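Long-range contact in diol-dehydratase (Roseburia inulinivorans, PDB 5I2A), which probably dehydrates 1,2-propanediol as a B12-independent diol dehydratase of the glycyl radical enzyme family: residues S77-C85 and L323-D331. Numbering follows the deposited sequence.
Sequences STTIAPRGC and LNDLNKCRD
Asp325 OD1 accepts the backbone N-H of Arg83 at 2.9 Å, met nearly head-on along the C-O bond. Its carboxylate gets there because CG stands anti to the backbone N (chi1 -165°), which brings the carboxylate up against the Arg83 backbone. A second bond runs the other way: Asn327 ND2 donates an N-H to Arg83 O at 2.8 Å. Arg83 O lies close to the amide plane of Asn327, and the N-H...O angle is 154°. The other end of that amide, Asn327 OD1, takes the N-H of Lys328 at 2.7 Å, so both ends of the group are held. With an alanine here, Arg83 O would probably lose this donor and Lys328 N its side-chain acceptor. Further along, Cys85 SG packs on Cys329 CB at 3.6 Å. The Arg83 side chain runs past Asn324 O, its CG 3.4 Å from that oxygen, and water 3 links Arg83 NE to the same carbonyl.

Arg83 sits inside a type II turn from Ala81 to Gly84. Ala81 O takes Gly84 N and Thr79 OG1 from opposite faces of its plane, which ties the turn together. Asp325 OD2 forms salt bridges with Lys322 and Arg69, and Arg69 also binds the carbonyls of Thr79 and Ile80.

The contact, most of whose touching residues are buried, joins two loops, one following helix 49-63 and one between helices 309-323 and 332-335. Side chains of one loop thus serve the backbone of the other, and the paired cations probably favour a charged Asp325.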
ATOM      1  N   SER A  77      13.447   3.386  31.297  1.00 12.26           N
ATOM      2  CA  SER A  77      12.397   2.478  31.712  1.00 14.65           C
ATOM      3  C   SER A  77      11.172   2.751  30.863  1.00 15.04           C
ATOM      4  O   SER A  77      10.830   3.904  30.631  1.00 15.69           O
ATOM      5  CB  SER A  77      12.051   2.653  33.203  1.00 14.58           C
ATOM      6  OG  SER A  77      13.111   2.235  34.053  1.00 17.06           O
ATOM      7  N   THR A  78      10.510   1.691  30.421  1.00 15.87           N
ATOM      8  CA  THR A  78       9.371   1.826  29.524  1.00 16.42           C
ATOM      9  C   THR A  78       8.058   1.901  30.319  1.00 16.14           C
ATOM     10  O   THR A  78       7.084   2.496  29.869  1.00 14.96           O
ATOM     11  CB  THR A  78       9.379   0.662  28.490  1.00 13.77           C
ATOM     12  OG1 THR A  78      10.489   0.847  27.609  1.00 12.91           O
ATOM     13  CG2 THR A  78       8.090   0.601  27.658  1.00 11.26           C
ATOM     14  N   THR A  79       8.054   1.335  31.522  1.00 14.81           N
ATOM     15  CA  THR A  79       6.907   1.450  32.416  1.00 15.13           C
ATOM     16  C   THR A  79       7.320   1.977  33.797  1.00 18.73           C
ATOM     17  O   THR A  79       8.460   1.838  34.210  1.00 17.45           O
ATOM     18  CB  THR A  79       6.204   0.107  32.611  1.00 16.49           C
ATOM     19  OG1 THR A  79       7.175  -0.864  32.996  1.00 16.16           O
ATOM     20  CG2 THR A  79       5.527  -0.347  31.313  1.00 14.73           C
ATOM     21  N   ILE A  80       6.381   2.572  34.518  1.00 19.43           N
ATOM     22  CA  ILE A  80       6.674   3.004  35.870  1.00 16.47           C
ATOM     23  C   ILE A  80       6.882   1.764  36.738  1.00 18.14           C
ATOM     24  O   ILE A  80       7.869   1.671  37.458  1.00 17.10           O
ATOM     25  CB  ILE A  80       5.573   3.888  36.427  1.00 16.92           C
ATOM     26  CG1 ILE A  80       5.468   5.156  35.578  1.00 16.74           C
ATOM     27  CG2 ILE A  80       5.857   4.248  37.901  1.00 19.22           C
ATOM     28  CD1 ILE A  80       6.824   5.876  35.407  1.00 18.50           C
ATOM     29  N   ALA A  81       5.982   0.792  36.632  1.00 16.48           N
ATOM     30  CA  ALA A  81       6.151  -0.468  37.353  1.00 15.10           C
ATOM     31  C   ALA A  81       7.282  -1.290  36.748  1.00 16.59           C
ATOM     32  O   ALA A  81       7.272  -1.556  35.560  1.00 18.26           O
ATOM     33  CB  ALA A  81       4.869  -1.262  37.348  1.00 16.24           C
ATOM     34  N   PRO A  82       8.260  -1.700  37.571  1.00 14.79           N
ATOM     35  CA  PRO A  82       9.323  -2.577  37.070  1.00 15.19           C
ATOM     36  C   PRO A  82       8.759  -3.876  36.491  1.00 14.89           C
ATOM     37  O   PRO A  82       7.787  -4.404  37.023  1.00 16.41           O
ATOM     38  CB  PRO A  82      10.176  -2.848  38.310  1.00 17.12           C
ATOM     39  CG  PRO A  82       9.872  -1.669  39.252  1.00 15.52           C
ATOM     40  CD  PRO A  82       8.415  -1.390  39.005  1.00 17.04           C
ATOM     41  N   ARG A  83       9.356  -4.348  35.398  1.00 14.07           N
ATOM     42  CA  ARG A  83       8.905  -5.562  34.704  1.00 15.31           C
ATOM     43  C   ARG A  83       7.469  -5.451  34.198  1.00 13.71           C
ATOM     44  O   ARG A  83       6.823  -6.456  33.927  1.00 16.66           O
ATOM     45  CB  ARG A  83       9.049  -6.793  35.603  1.00 12.06           C
ATOM     46  CG  ARG A  83      10.508  -7.074  35.986  1.00 14.65           C
ATOM     47  CD  ARG A  83      10.649  -8.309  36.849  1.00 16.83           C
ATOM     48  NE  ARG A  83      10.359  -9.539  36.129  1.00 17.54           N
ATOM     49  CZ  ARG A  83       9.385 -10.387  36.450  1.00 19.31           C
ATOM     50  NH1 ARG A  83       8.595 -10.142  37.495  1.00 14.38           N
ATOM     51  NH2 ARG A  83       9.217 -11.496  35.729  1.00 18.27           N
ATOM     52  N   GLY A  84       6.982  -4.224  34.069  1.00 13.57           N
ATOM     53  CA  GLY A  84       5.651  -3.985  33.565  1.00 12.22           C
ATOM     54  C   GLY A  84       5.666  -3.972  32.045  1.00 15.01           C
ATOM     55  O   GLY A  84       6.708  -4.207  31.429  1.00 13.62           O
ATOM     56  N   CYS A  85       4.514  -3.720  31.435  1.00 13.88           N
ATOM     57  CA  CYS A  85       4.483  -3.536  29.993  1.00 15.34           C
ATOM     58  C   CYS A  85       3.490  -2.463  29.580  1.00 14.19           C
ATOM     59  O   CYS A  85       2.490  -2.217  30.262  1.00 16.38           O
ATOM     60  CB  CYS A  85       4.152  -4.852  29.282  1.00 10.69           C
ATOM     61  SG  CYS A  85       2.447  -5.432  29.538  1.00 16.26           S
ATOM     62  N   LEU A 323      17.897  -5.354  31.124  1.00 15.11           N
ATOM     63  CA  LEU A 323      17.333  -6.282  30.148  1.00 12.46           C
ATOM     64  C   LEU A 323      16.175  -7.100  30.728  1.00 14.26           C
ATOM     65  O   LEU A 323      15.318  -7.550  29.982  1.00 13.31           O
ATOM     66  CB  LEU A 323      18.419  -7.213  29.604  1.00 13.16           C
ATOM     67  CG  LEU A 323      19.355  -6.564  28.571  1.00 13.58           C
ATOM     68  CD1 LEU A 323      20.675  -7.335  28.446  1.00 12.25           C
ATOM     69  CD2 LEU A 323      18.667  -6.483  27.203  1.00 12.85           C
ATOM     70  N   ASN A 324      16.147  -7.287  32.049  1.00 11.85           N
ATOM     71  CA  ASN A 324      15.020  -7.945  32.706  1.00 11.92           C
ATOM     72  C   ASN A 324      13.906  -6.998  33.138  1.00 15.85           C
ATOM     73  O   ASN A 324      12.848  -7.444  33.581  1.00 15.26           O
ATOM     74  CB  ASN A 324      15.504  -8.738  33.923  1.00 13.74           C
ATOM     75  CG  ASN A 324      16.380  -9.892  33.533  1.00 12.70           C
ATOM     76  OD1 ASN A 324      15.897 -10.999  33.311  1.00 13.06           O
ATOM     77  ND2 ASN A 324      17.677  -9.635  33.416  1.00 11.81           N
ATOM     78  N   ASP A 325      14.129  -5.697  33.002  1.00 15.03           N
ATOM     79  CA  ASP A 325      13.090  -4.724  33.364  1.00 15.55           C
ATOM     80  C   ASP A 325      11.989  -4.651  32.294  1.00 17.98           C
ATOM     81  O   ASP A 325      10.835  -4.349  32.591  1.00 14.27           O
ATOM     82  CB  ASP A 325      13.707  -3.338  33.573  1.00 12.67           C
ATOM     83  CG  ASP A 325      12.770  -2.371  34.294  1.00 17.20           C
ATOM     84  OD1 ASP A 325      11.819  -2.816  34.966  1.00 16.92           O
ATOM     85  OD2 ASP A 325      13.004  -1.157  34.187  1.00 17.71           O
ATOM     86  N   LEU A 326      12.352  -4.924  31.046  1.00 15.48           N
ATOM     87  CA  LEU A 326      11.381  -4.882  29.949  1.00 14.32           C
ATOM     88  C   LEU A 326      10.521  -6.149  29.959  1.00 13.45           C
ATOM     89  O   LEU A 326      10.976  -7.214  30.392  1.00 15.16           O
ATOM     90  CB  LEU A 326      12.105  -4.708  28.606  1.00 12.57           C
ATOM     91  CG  LEU A 326      12.980  -3.453  28.481  1.00 12.83           C
ATOM     92  CD1 LEU A 326      13.632  -3.384  27.112  1.00 12.19           C
ATOM     93  CD2 LEU A 326      12.163  -2.194  28.761  1.00 13.64           C
ATOM     94  N   ASN A 327       9.267  -6.029  29.533  1.00 12.73           N
ATOM     95  CA  ASN A 327       8.341  -7.160  29.557  1.00 11.74           C
ATOM     96  C   ASN A 327       7.276  -6.988  28.464  1.00 14.03           C
ATOM     97  O   ASN A 327       7.241  -5.971  27.771  1.00 13.15           O
ATOM     98  CB  ASN A 327       7.692  -7.292  30.956  1.00 11.22           C
ATOM     99  CG  ASN A 327       7.208  -8.723  31.283  1.00 11.18           C
ATOM    100  OD1 ASN A 327       7.077  -9.587  30.413  1.00 12.53           O
ATOM    101  ND2 ASN A 327       6.926  -8.958  32.567  1.00 14.99           N
ATOM    102  N   LYS A 328       6.409  -7.981  28.326  1.00 11.72           N
ATOM    103  CA  LYS A 328       5.412  -8.007  27.276  1.00 11.12           C
ATOM    104  C   LYS A 328       4.257  -8.910  27.681  1.00 11.41           C
ATOM    105  O   LYS A 328       4.469 -10.058  28.052  1.00 13.31           O
ATOM    106  CB  LYS A 328       6.041  -8.503  25.962  1.00 11.16           C
ATOM    107  CG  LYS A 328       5.086  -8.702  24.783  1.00 13.12           C
ATOM    108  CD  LYS A 328       5.911  -9.195  23.554  1.00 14.51           C
ATOM    109  CE  LYS A 328       5.064  -9.540  22.309  1.00 13.83           C
ATOM    110  NZ  LYS A 328       5.978  -9.925  21.149  1.00 12.95           N
ATOM    111  N   CYS A 329       3.031  -8.415  27.584  1.00 12.59           N
ATOM    112  CA  CYS A 329       1.896  -9.271  27.923  1.00 12.11           C
ATOM    113  C   CYS A 329       1.291  -9.870  26.663  1.00 13.10           C
ATOM    114  O   CYS A 329       0.934  -9.150  25.743  1.00 16.72           O
ATOM    115  CB  CYS A 329       0.828  -8.495  28.713  1.00 12.69           C
ATOM    116  SG  CYS A 329      -0.622  -9.507  29.122  1.00 16.16           S
ATOM    117  N   ARG A 330       1.195 -11.192  26.631  1.00 15.85           N
ATOM    118  CA  ARG A 330       0.603 -11.915  25.510  1.00 16.90           C
ATOM    119  C   ARG A 330      -0.709 -12.532  25.970  1.00 13.06           C
ATOM    120  O   ARG A 330      -0.858 -12.809  27.151  1.00 13.63           O
ATOM    121  CB  ARG A 330       1.550 -13.011  24.990  1.00 13.85           C
ATOM    122  CG  ARG A 330       2.964 -12.523  24.659  1.00 14.60           C
ATOM    123  CD  ARG A 330       3.912 -13.667  24.263  1.00 13.00           C
ATOM    124  NE  ARG A 330       5.252 -13.153  23.980  1.00 12.20           N
ATOM    125  CZ  ARG A 330       6.168 -12.898  24.913  1.00 15.54           C
ATOM    126  NH1 ARG A 330       5.893 -13.115  26.204  1.00 14.62           N
ATOM    127  NH2 ARG A 330       7.351 -12.410  24.566  1.00 13.69           N
ATOM    128  N   ASP A 331      -1.636 -12.777  25.045  1.00 16.17           N
ATOM    129  CA  ASP A 331      -2.904 -13.438  25.392  1.00 15.84           C
ATOM    130  C   ASP A 331      -2.612 -14.803  25.994  1.00 17.10           C
ATOM    131  O   ASP A 331      -1.596 -15.408  25.674  1.00 18.58           O
ATOM    132  CB  ASP A 331      -3.827 -13.587  24.176  1.00 12.75           C
ATOM    133  CG  ASP A 331      -3.295 -14.587  23.156  1.00 16.17           C
ATOM    134  OD1 ASP A 331      -3.628 -15.779  23.258  1.00 17.36           O
ATOM    135  OD2 ASP A 331      -2.537 -14.178  22.260  1.00 13.92           O
TER
HETATM  136  O   HOH W   1      11.114  -0.466  31.974  1.00 16.85           O
HETATM  137  O   HOH W   2       9.067  -2.325  31.326  1.00 16.51           O
HETATM  138  O   HOH W   3      11.628  -9.876  33.531  1.00 15.44           O
HETATM  139  O   HOH W   4       8.424  -3.139  28.711  1.00 12.47           O